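Local coordinates for ABC transporter, substrate binding protein (Aeropyrum pernix, PDB 3EAF) that probably serves as the substrate-binding protein of an ABC transporter, capturing a solute that has not been identified for delivery to the membrane components, at residues Y41-V46 against S306-D311; K110-P115 against Y380-G385; F257-F262 against G361-M366. All coordinates share one frame; numbering follows the deposited sequence.

Interaction 1 (Y41-V46 against S306-D311); sequences YTKDGV and SVTSQD
D44 holds S309 with both carboxylate oxygens. S309 OG donates to the syn lone pair of D44 OD1 at 2.7 Å, and S309 N reaches D44 OD2 at 3.0 Å, also on the syn side but 23° out of the carboxylate plane. T42 OG1 donates to D44 OD2 from the opposite face at 2.8 Å, so two donors grip this oxygen. T42 OG1 sits between its backbone N and carbonyl carbon (chi1 57°), where it also accepts from V46 N, the residue just after the type I turn T42-G45. With an alanine in place of T42, D44 OD2 and V46 N would each lose a partner, and the carboxylate would probably be freer to turn. The backbones are tied by K43 N to V307 O, a nearly straight bond of 2.9 Å. T308 is the N-cap of helix 309-315, its OG1 accepting from D311 N.

Apolar packing is slighter. V46 CG2 rests 3.8 Å from S309 CB, and both side chains touch L3 of strand 3-11. The bent methylene chain of K43 runs alongside the S306 carbonyl.

A carboxylate bound to the first helical N-H probably gains from the positive end of the helix dipole.

Interaction 2 (K110-P115 against Y380-G385); sequences KLLVKP and YTIEEG
K110 approaches two flat groups on the segment 380-385, the carboxylate of E384 and the carbonyl of T381. K110 NZ stands 4.4 Å from E384 OE1, well off the carboxylate plane and beyond salt-bridge range, while K110 CE lies 4.0 Å from T381 O, the same oxygen that accepts from E384 N.

K110 is extended beyond CG, which lets its methylenes run across T381 at about a right angle, CG coming 4.1 Å from T381 CG2. T381 CG2, anti to the backbone N (chi1 -56° for OG1), is the branch turned to K110, while OG1 is hydrogen-bonded to S125 OG.

I382 covers the rest with its two branches. Its CD1 meets L112 CD1 at 4.1 Å, the side chains crossing roughly perpendicularly, and its CG2 touches V113 CG1 at 4.2 Å. F345 also packs on I382, and its neighbour H346 shares a backbone hydrogen bond with L112.

The contact joins a loop of the first sheet's lobe to the helix 377-382 that follows the second sheet, consistent with a link between the two lobes of a periplasmic binding protein. Its chemistry is mainly van der Waals, with the nearby opposite charges of K110 and E384 probably adding a modest long-range attraction.

Interaction 3 (F257-F262 against G361-M366); sequences FIYPMF and GELQLM
The phenyl ring of F262 lies against the backbone and side chains of strand 363-369, and with L363 and L365 it accounts for most of the surface buried here. L365 CB sits over one face of the ring in a CH-pi contact, 3.9 Å from the F262 centroid and only 5° off the ring normal. The opposite face is covered by CG of its own neighbour M261, a selenomethionine, so the phenyl is sandwiched. At the edge, near the ring plane, L363 O approaches F262 CZ at 3.6 Å. L365 N lies above the ring plane, on the side of L365 CB, 3.7 Å from F262 CZ. The ring so touches the backbone at both L363 and L365.

L363 and L365 alternate with Q364, whose CB points away from the loop, in the manner of a beta strand presenting one face. This strand is the outermost on its side of the second sheet of the periplasmic binding protein fold, paired with strand 352-357 through backbone bonds such as Q364 with K356, and residues 257-262 follow strand 251-255 of the same sheet.

L363 meets three side chains of that loop. L363 CD1 comes to the edge of the Y259 ring, 3.7 Å from Y259 CE2, while its CB lies 4.1 Å from M261 SE and 4.2 Å from F262 CZ. F235 packs on both Y259 and L363. L365 has CG anti to the backbone N (chi1 -177°), which carries CD2 to within 3.9 Å of I258 CD1, the two side chains crossing at about a right angle.

How the interactions relate
The three contacts are separate, their nearest atoms about 13 Å apart or more. Centres of interactions 1 and 2 lie about 32 Å apart, those of 1 and 3 about 37 Å, and those of 2 and 3 about 31 Å, the last pair on opposite sides of the chain's centre. Strand 363-369 of interaction 3 leads along the chain to helix 377-382 of interaction 2. The bound magnesium, held by E325, D340 and Y341, is nearer to the first two: the side chain of S306 is about 11 Å from the ion and that of L112 about 12 Å, with L112 about 7 Å from the side chain of Y341. Interaction 3 lies away from this site.

Interaction 1 (Y41-V46 against S306-D311)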
loop_
_atom_site.group_PDB
_atom_site.type_symbol
_atom_site.label_atom_id
_atom_site.label_comp_id
_atom_site.label_asym_id
_atom_site.label_seq_id
_atom_site.Cartn_x
_atom_site.Cartn_y
_atom_site.Cartn_z
ATOM N N TYR A 41 -5.811 -17.358 -18.986
ATOM C CA TYR A 41 -6.633 -17.444 -20.191
ATOM C C TYR A 41 -7.578 -16.262 -20.340
ATOM O O TYR A 41 -8.234 -15.852 -19.380
ATOM C CB TYR A 41 -7.422 -18.761 -20.226
ATOM C CG TYR A 41 -6.524 -19.972 -20.248
ATOM C CD1 TYR A 41 -6.020 -20.469 -21.453
ATOM C CD2 TYR A 41 -6.153 -20.607 -19.060
ATOM C CE1 TYR A 41 -5.177 -21.582 -21.474
ATOM C CE2 TYR A 41 -5.312 -21.717 -19.073
ATOM C CZ TYR A 41 -4.828 -22.193 -20.281
ATOM O OH TYR A 41 -3.995 -23.291 -20.288
ATOM N N THR A 42 -7.634 -15.725 -21.556
ATOM C CA THR A 42 -8.613 -14.712 -21.920
ATOM C C THR A 42 -10.029 -15.308 -21.916
ATOM O O THR A 42 -10.195 -16.524 -21.782
ATOM C CB THR A 42 -8.305 -14.125 -23.310
ATOM O OG1 THR A 42 -8.275 -15.179 -24.284
ATOM C CG2 THR A 42 -6.958 -13.399 -23.305
ATOM N N LYS A 43 -11.040 -14.451 -22.070
ATOM C CA LYS A 43 -12.446 -14.883 -22.130
ATOM C C LYS A 43 -12.725 -15.921 -23.223
ATOM O O LYS A 43 -13.540 -16.824 -23.030
ATOM C CB LYS A 43 -13.384 -13.682 -22.305
ATOM C CG LYS A 43 -13.713 -12.948 -21.011
ATOM C CD LYS A 43 -14.951 -12.058 -21.159
ATOM C CE LYS A 43 -14.716 -10.872 -22.090
ATOM N NZ LYS A 43 -15.953 -10.053 -22.311
ATOM N N ASP A 44 -12.047 -15.789 -24.360
ATOM C CA ASP A 44 -12.195 -16.739 -25.468
ATOM C C ASP A 44 -11.163 -17.883 -25.433
ATOM O O ASP A 44 -10.985 -18.604 -26.417
ATOM C CB ASP A 44 -12.162 -16.007 -26.815
ATOM C CG ASP A 44 -10.944 -15.121 -26.972
ATOM O OD1 ASP A 44 -10.442 -15.006 -28.108
ATOM O OD2 ASP A 44 -10.482 -14.542 -25.966
ATOM N N GLY A 45 -10.487 -18.039 -24.298
ATOM C CA GLY A 45 -9.636 -19.201 -24.056
ATOM C C GLY A 45 -8.245 -19.220 -24.664
ATOM O O GLY A 45 -7.648 -20.285 -24.788
ATOM N N VAL A 46 -7.719 -18.056 -25.031
ATOM C CA VAL A 46 -6.328 -17.954 -25.500
ATOM C C VAL A 46 -5.371 -17.797 -24.308
ATOM O O VAL A 46 -5.575 -16.933 -23.450
ATOM C CB VAL A 46 -6.136 -16.785 -26.502
ATOM C CG1 VAL A 46 -4.668 -16.605 -26.861
ATOM C CG2 VAL A 46 -6.958 -17.015 -27.761
ATOM N N SER A 306 -10.605 -11.114 -18.017
ATOM C CA SER A 306 -11.853 -10.401 -18.298
ATOM C C SER A 306 -11.933 -9.837 -19.719
ATOM O O SER A 306 -12.961 -9.262 -20.094
ATOM C CB SER A 306 -12.041 -9.251 -17.300
ATOM O OG SER A 306 -12.023 -9.723 -15.966
ATOM N N VAL A 307 -10.859 -9.976 -20.497
ATOM C CA VAL A 307 -10.846 -9.476 -21.879
ATOM C C VAL A 307 -10.744 -10.597 -22.914
ATOM O O VAL A 307 -10.330 -11.718 -22.597
ATOM C CB VAL A 307 -9.731 -8.412 -22.133
ATOM C CG1 VAL A 307 -9.897 -7.226 -21.202
ATOM C CG2 VAL A 307 -8.333 -9.007 -22.004
ATOM N N THR A 308 -11.144 -10.287 -24.143
ATOM C CA THR A 308 -10.919 -11.170 -25.279
ATOM C C THR A 308 -9.493 -10.965 -25.782
ATOM O O THR A 308 -8.900 -9.903 -25.567
ATOM C CB THR A 308 -11.915 -10.905 -26.440
ATOM O OG1 THR A 308 -11.684 -9.609 -27.001
ATOM C CG2 THR A 308 -13.360 -11.006 -25.961
ATOM N N SER A 309 -8.945 -11.984 -26.443
ATOM C CA SER A 309 -7.603 -11.904 -27.012
ATOM C C SER A 309 -7.517 -10.845 -28.112
ATOM O O SER A 309 -6.485 -10.189 -28.264
ATOM C CB SER A 309 -7.152 -13.270 -27.541
ATOM O OG SER A 309 -8.089 -13.796 -28.461
ATOM N N GLN A 310 -8.601 -10.679 -28.869
ATOM C CA GLN A 310 -8.668 -9.644 -29.903
ATOM C C GLN A 310 -8.517 -8.270 -29.253
ATOM O O GLN A 310 -7.717 -7.446 -29.700
ATOM C CB GLN A 310 -9.993 -9.714 -30.674
ATOM C CG GLN A 310 -10.177 -10.973 -31.536
ATOM C CD GLN A 310 -10.634 -12.200 -30.746
ATOM O OE1 GLN A 310 -11.147 -12.091 -29.626
ATOM N NE2 GLN A 310 -10.457 -13.377 -31.341
ATOM N N ASP A 311 -9.280 -8.055 -28.182
ATOM C CA ASP A 311 -9.256 -6.811 -27.414
ATOM C C ASP A 311 -7.866 -6.540 -26.838
ATOM O O ASP A 311 -7.354 -5.420 -26.937
ATOM C CB ASP A 311 -10.294 -6.887 -26.289
ATOM C CG ASP A 311 -10.847 -5.528 -25.892
ATOM O OD1 ASP A 311 -10.440 -4.501 -26.483
ATOM O OD2 ASP A 311 -11.696 -5.498 -24.967
#

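Interaction 2 (K110-P115 against Y380-G385)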
loop_
_atom_site.group_PDB
_atom_site.type_symbol
_atom_site.label_atom_id
_atom_site.label_comp_id
_atom_site.label_asym_id
_atom_site.label_seq_id
_atom_site.Cartn_x
_atom_site.Cartn_y
_atom_site.Cartn_z
ATOM N N LYS A 110 -4.508 11.042 -4.926
ATOM C CA LYS A 110 -4.310 11.826 -6.145
ATOM C C LYS A 110 -4.384 10.991 -7.440
ATOM O O LYS A 110 -4.659 11.532 -8.513
ATOM C CB LYS A 110 -2.999 12.627 -6.063
ATOM C CG LYS A 110 -2.990 13.632 -4.906
ATOM C CD LYS A 110 -1.787 14.559 -4.931
ATOM C CE LYS A 110 -1.949 15.679 -3.895
ATOM N NZ LYS A 110 -0.715 16.523 -3.797
ATOM N N LEU A 111 -4.214 9.673 -7.338
ATOM C CA LEU A 111 -4.262 8.769 -8.482
ATOM C C LEU A 111 -5.700 8.451 -8.876
ATOM O O LEU A 111 -5.877 7.990 -10.035
ATOM C CB LEU A 111 -3.503 7.475 -8.175
ATOM C CG LEU A 111 -1.995 7.610 -7.954
ATOM C CD1 LEU A 111 -1.397 6.283 -7.514
ATOM C CD2 LEU A 111 -1.311 8.122 -9.213
ATOM N N LEU A 112 -6.621 8.591 -7.988
ATOM C CA LEU A 112 -8.002 8.139 -8.187
ATOM C C LEU A 112 -8.684 8.699 -9.433
ATOM O O LEU A 112 -9.529 8.028 -10.023
ATOM C CB LEU A 112 -8.850 8.426 -6.934
ATOM C CG LEU A 112 -8.433 7.722 -5.636
ATOM C CD1 LEU A 112 -9.144 8.304 -4.434
ATOM C CD2 LEU A 112 -8.655 6.217 -5.713
ATOM N N VAL A 113 -8.305 9.915 -9.832
ATOM C CA VAL A 113 -8.899 10.585 -10.991
ATOM C C VAL A 113 -8.077 10.399 -12.279
ATOM O O VAL A 113 -8.436 10.926 -13.341
ATOM C CB VAL A 113 -9.131 12.104 -10.729
ATOM C CG1 VAL A 113 -10.201 12.302 -9.675
ATOM C CG2 VAL A 113 -7.823 12.804 -10.331
ATOM N N LYS A 114 -6.987 9.640 -12.177
ATOM C CA LYS A 114 -6.113 9.385 -13.324
ATOM C C LYS A 114 -6.560 8.087 -13.989
ATOM O O LYS A 114 -6.599 7.047 -13.338
ATOM C CB LYS A 114 -4.644 9.309 -12.889
ATOM C CG LYS A 114 -4.136 10.527 -12.108
ATOM C CD LYS A 114 -4.073 11.767 -12.985
ATOM C CE LYS A 114 -3.463 12.943 -12.238
ATOM N NZ LYS A 114 -3.657 14.225 -12.972
ATOM N N PRO A 115 -6.930 8.151 -15.283
ATOM C CA PRO A 115 -7.656 7.040 -15.912
ATOM C C PRO A 115 -6.949 5.678 -15.929
ATOM O O PRO A 115 -7.623 4.664 -15.954
ATOM C CB PRO A 115 -7.897 7.540 -17.345
ATOM C CG PRO A 115 -7.819 9.049 -17.232
ATOM C CD PRO A 115 -6.718 9.264 -16.227
ATOM N N TYR A 380 -10.874 15.170 -0.406
ATOM C CA TYR A 380 -10.114 16.184 0.342
ATOM C C TYR A 380 -8.703 16.291 -0.217
ATOM O O TYR A 380 -8.201 17.391 -0.453
ATOM C CB TYR A 380 -10.029 15.858 1.839
ATOM C CG TYR A 380 -11.343 15.849 2.604
ATOM C CD1 TYR A 380 -12.504 16.417 2.073
ATOM C CD2 TYR A 380 -11.408 15.297 3.881
ATOM C CE1 TYR A 380 -13.711 16.404 2.788
ATOM C CE2 TYR A 380 -12.595 15.288 4.600
ATOM C CZ TYR A 380 -13.740 15.845 4.049
ATOM O OH TYR A 380 -14.916 15.834 4.773
ATOM N N THR A 381 -8.075 15.137 -0.437
ATOM C CA THR A 381 -6.707 15.082 -0.929
ATOM C C THR A 381 -6.628 15.490 -2.404
ATOM O O THR A 381 -5.717 16.218 -2.798
ATOM C CB THR A 381 -6.089 13.684 -0.701
ATOM O OG1 THR A 381 -6.167 13.359 0.691
ATOM C CG2 THR A 381 -4.622 13.651 -1.139
ATOM N N ILE A 382 -7.592 15.027 -3.202
ATOM C CA ILE A 382 -7.650 15.344 -4.635
ATOM C C ILE A 382 -7.760 16.858 -4.861
ATOM O O ILE A 382 -7.076 17.415 -5.729
ATOM C CB ILE A 382 -8.811 14.594 -5.340
ATOM C CG1 ILE A 382 -8.555 13.078 -5.317
ATOM C CG2 ILE A 382 -8.984 15.082 -6.772
ATOM C CD1 ILE A 382 -9.808 12.226 -5.400
ATOM N N GLU A 383 -8.597 17.512 -4.056
ATOM C CA GLU A 383 -8.829 18.954 -4.162
ATOM C C GLU A 383 -7.685 19.830 -3.610
ATOM O O GLU A 383 -7.705 21.055 -3.779
ATOM C CB GLU A 383 -10.185 19.321 -3.534
ATOM C CG GLU A 383 -11.390 18.834 -4.363
ATOM C CD GLU A 383 -12.714 18.811 -3.598
ATOM O OE1 GLU A 383 -12.792 19.367 -2.473
ATOM O OE2 GLU A 383 -13.690 18.227 -4.134
ATOM N N GLU A 384 -6.691 19.204 -2.971
ATOM C CA GLU A 384 -5.510 19.916 -2.444
ATOM C C GLU A 384 -4.747 20.710 -3.503
ATOM O O GLU A 384 -4.207 20.134 -4.455
ATOM C CB GLU A 384 -4.543 18.945 -1.759
ATOM C CG GLU A 384 -4.548 19.026 -0.256
ATOM C CD GLU A 384 -3.849 17.857 0.401
ATOM O OE1 GLU A 384 -2.699 17.536 0.025
ATOM O OE2 GLU A 384 -4.453 17.261 1.310
ATOM N N GLY A 385 -4.690 22.027 -3.312
ATOM C CA GLY A 385 -4.025 22.928 -4.255
ATOM C C GLY A 385 -4.961 23.463 -5.327
ATOM O O GLY A 385 -6.188 23.422 -5.178
#

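Interaction 3 (F257-F262 against G361-M366)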
loop_
_atom_site.group_PDB
_atom_site.type_symbol
_atom_site.label_atom_id
_atom_site.label_comp_id
_atom_site.label_asym_id
_atom_site.label_seq_id
_atom_site.Cartn_x
_atom_site.Cartn_y
_atom_site.Cartn_z
ATOM N N PHE A 257 -5.149 -5.509 3.694
ATOM C CA PHE A 257 -4.938 -6.911 3.329
ATOM C C PHE A 257 -4.700 -7.731 4.585
ATOM O O PHE A 257 -3.971 -7.297 5.487
ATOM C CB PHE A 257 -3.713 -7.053 2.408
ATOM C CG PHE A 257 -3.582 -5.944 1.394
ATOM C CD1 PHE A 257 -4.279 -5.998 0.193
ATOM C CD2 PHE A 257 -2.773 -4.840 1.652
ATOM C CE1 PHE A 257 -4.178 -4.982 -0.737
ATOM C CE2 PHE A 257 -2.658 -3.816 0.723
ATOM C CZ PHE A 257 -3.369 -3.882 -0.471
ATOM N N ILE A 258 -5.306 -8.917 4.635
ATOM C CA ILE A 258 -5.095 -9.851 5.739
ATOM C C ILE A 258 -3.638 -10.337 5.760
ATOM O O ILE A 258 -3.044 -10.580 4.703
ATOM C CB ILE A 258 -6.111 -11.042 5.669
ATOM C CG1 ILE A 258 -6.268 -11.728 7.034
ATOM C CG2 ILE A 258 -5.733 -12.056 4.576
ATOM C CD1 ILE A 258 -6.855 -10.835 8.137
ATOM N N TYR A 259 -3.048 -10.421 6.952
ATOM C CA TYR A 259 -1.695 -10.959 7.102
ATOM C C TYR A 259 -1.773 -12.469 6.927
ATOM O O TYR A 259 -2.783 -13.072 7.310
ATOM C CB TYR A 259 -1.137 -10.702 8.501
ATOM C CG TYR A 259 -0.729 -9.287 8.856
ATOM C CD1 TYR A 259 -1.265 -8.178 8.197
ATOM C CD2 TYR A 259 0.171 -9.065 9.898
ATOM C CE1 TYR A 259 -0.895 -6.880 8.559
ATOM C CE2 TYR A 259 0.545 -7.788 10.264
ATOM C CZ TYR A 259 0.012 -6.699 9.594
ATOM O OH TYR A 259 0.394 -5.444 9.976
ATOM N N PRO A 260 -0.713 -13.093 6.364
ATOM C CA PRO A 260 -0.701 -14.565 6.307
ATOM C C PRO A 260 -0.996 -15.251 7.661
ATOM O O PRO A 260 -1.722 -16.239 7.687
ATOM C CB PRO A 260 0.720 -14.887 5.820
ATOM C CG PRO A 260 1.107 -13.695 5.006
ATOM C CD PRO A 260 0.492 -12.510 5.741
HETATM N N MSE A 261 -0.459 -14.718 8.762
HETATM C CA MSE A 261 -0.681 -15.279 10.110
HETATM C C MSE A 261 -2.138 -15.268 10.603
HETATM O O MSE A 261 -2.489 -16.015 11.521
HETATM C CB MSE A 261 0.214 -14.586 11.149
HETATM C CG MSE A 261 -0.016 -13.083 11.266
HETATM SE SE MSE A 261 0.964 -12.253 12.734
HETATM C CE MSE A 261 2.769 -12.915 12.423
ATOM N N PHE A 262 -2.975 -14.413 10.016
ATOM C CA PHE A 262 -4.414 -14.400 10.331
ATOM C C PHE A 262 -5.246 -15.023 9.199
ATOM O O PHE A 262 -6.480 -14.966 9.211
ATOM C CB PHE A 262 -4.918 -12.967 10.607
ATOM C CG PHE A 262 -4.132 -12.221 11.657
ATOM C CD1 PHE A 262 -3.910 -12.774 12.915
ATOM C CD2 PHE A 262 -3.628 -10.952 11.386
ATOM C CE1 PHE A 262 -3.185 -12.082 13.887
ATOM C CE2 PHE A 262 -2.900 -10.248 12.352
ATOM C CZ PHE A 262 -2.681 -10.815 13.606
ATOM N N GLY A 361 3.337 -8.865 23.241
ATOM C CA GLY A 361 4.282 -8.671 22.152
ATOM C C GLY A 361 3.908 -9.380 20.867
ATOM O O GLY A 361 4.661 -9.355 19.895
ATOM N N GLU A 362 2.744 -10.023 20.857
ATOM C CA GLU A 362 2.293 -10.747 19.682
ATOM C C GLU A 362 1.248 -9.906 18.966
ATOM O O GLU A 362 0.517 -9.147 19.603
ATOM C CB GLU A 362 1.767 -12.137 20.078
ATOM C CG GLU A 362 2.886 -13.043 20.646
ATOM C CD GLU A 362 2.412 -14.392 21.172
ATOM O OE1 GLU A 362 1.329 -14.874 20.755
ATOM O OE2 GLU A 362 3.147 -14.983 22.007
ATOM N N LEU A 363 1.201 -10.010 17.642
ATOM C CA LEU A 363 0.240 -9.236 16.863
ATOM C C LEU A 363 -1.167 -9.810 16.977
ATOM O O LEU A 363 -1.362 -11.032 16.935
ATOM C CB LEU A 363 0.663 -9.127 15.394
ATOM C CG LEU A 363 1.974 -8.396 15.082
ATOM C CD1 LEU A 363 2.150 -8.243 13.579
ATOM C CD2 LEU A 363 2.040 -7.034 15.760
ATOM N N GLN A 364 -2.141 -8.913 17.109
ATOM C CA GLN A 364 -3.529 -9.292 17.315
ATOM C C GLN A 364 -4.413 -8.556 16.334
ATOM O O GLN A 364 -4.277 -7.351 16.156
ATOM C CB GLN A 364 -3.946 -8.990 18.758
ATOM C CG GLN A 364 -3.058 -9.687 19.793
ATOM C CD GLN A 364 -3.231 -9.170 21.214
ATOM O OE1 GLN A 364 -3.957 -8.202 21.467
ATOM N NE2 GLN A 364 -2.547 -9.817 22.153
ATOM N N LEU A 365 -5.312 -9.285 15.686
ATOM C CA LEU A 365 -6.231 -8.669 14.741
ATOM C C LEU A 365 -7.406 -8.022 15.481
ATOM O O LEU A 365 -8.114 -8.697 16.231
ATOM C CB LEU A 365 -6.720 -9.697 13.709
ATOM C CG LEU A 365 -7.650 -9.223 12.583
ATOM C CD1 LEU A 365 -6.958 -8.216 11.661
ATOM C CD2 LEU A 365 -8.173 -10.412 11.783
HETATM N N MSE A 366 -7.601 -6.719 15.266
HETATM C CA MSE A 366 -8.734 -5.990 15.849
HETATM C C MSE A 366 -10.036 -6.175 15.076
HETATM O O MSE A 366 -11.114 -6.150 15.674
HETATM C CB MSE A 366 -8.436 -4.486 15.979
HETATM C CG MSE A 366 -7.265 -4.132 16.885
HETATM SE SE MSE A 366 -7.500 -4.686 18.746
HETATM C CE MSE A 366 -6.763 -6.491 18.690
#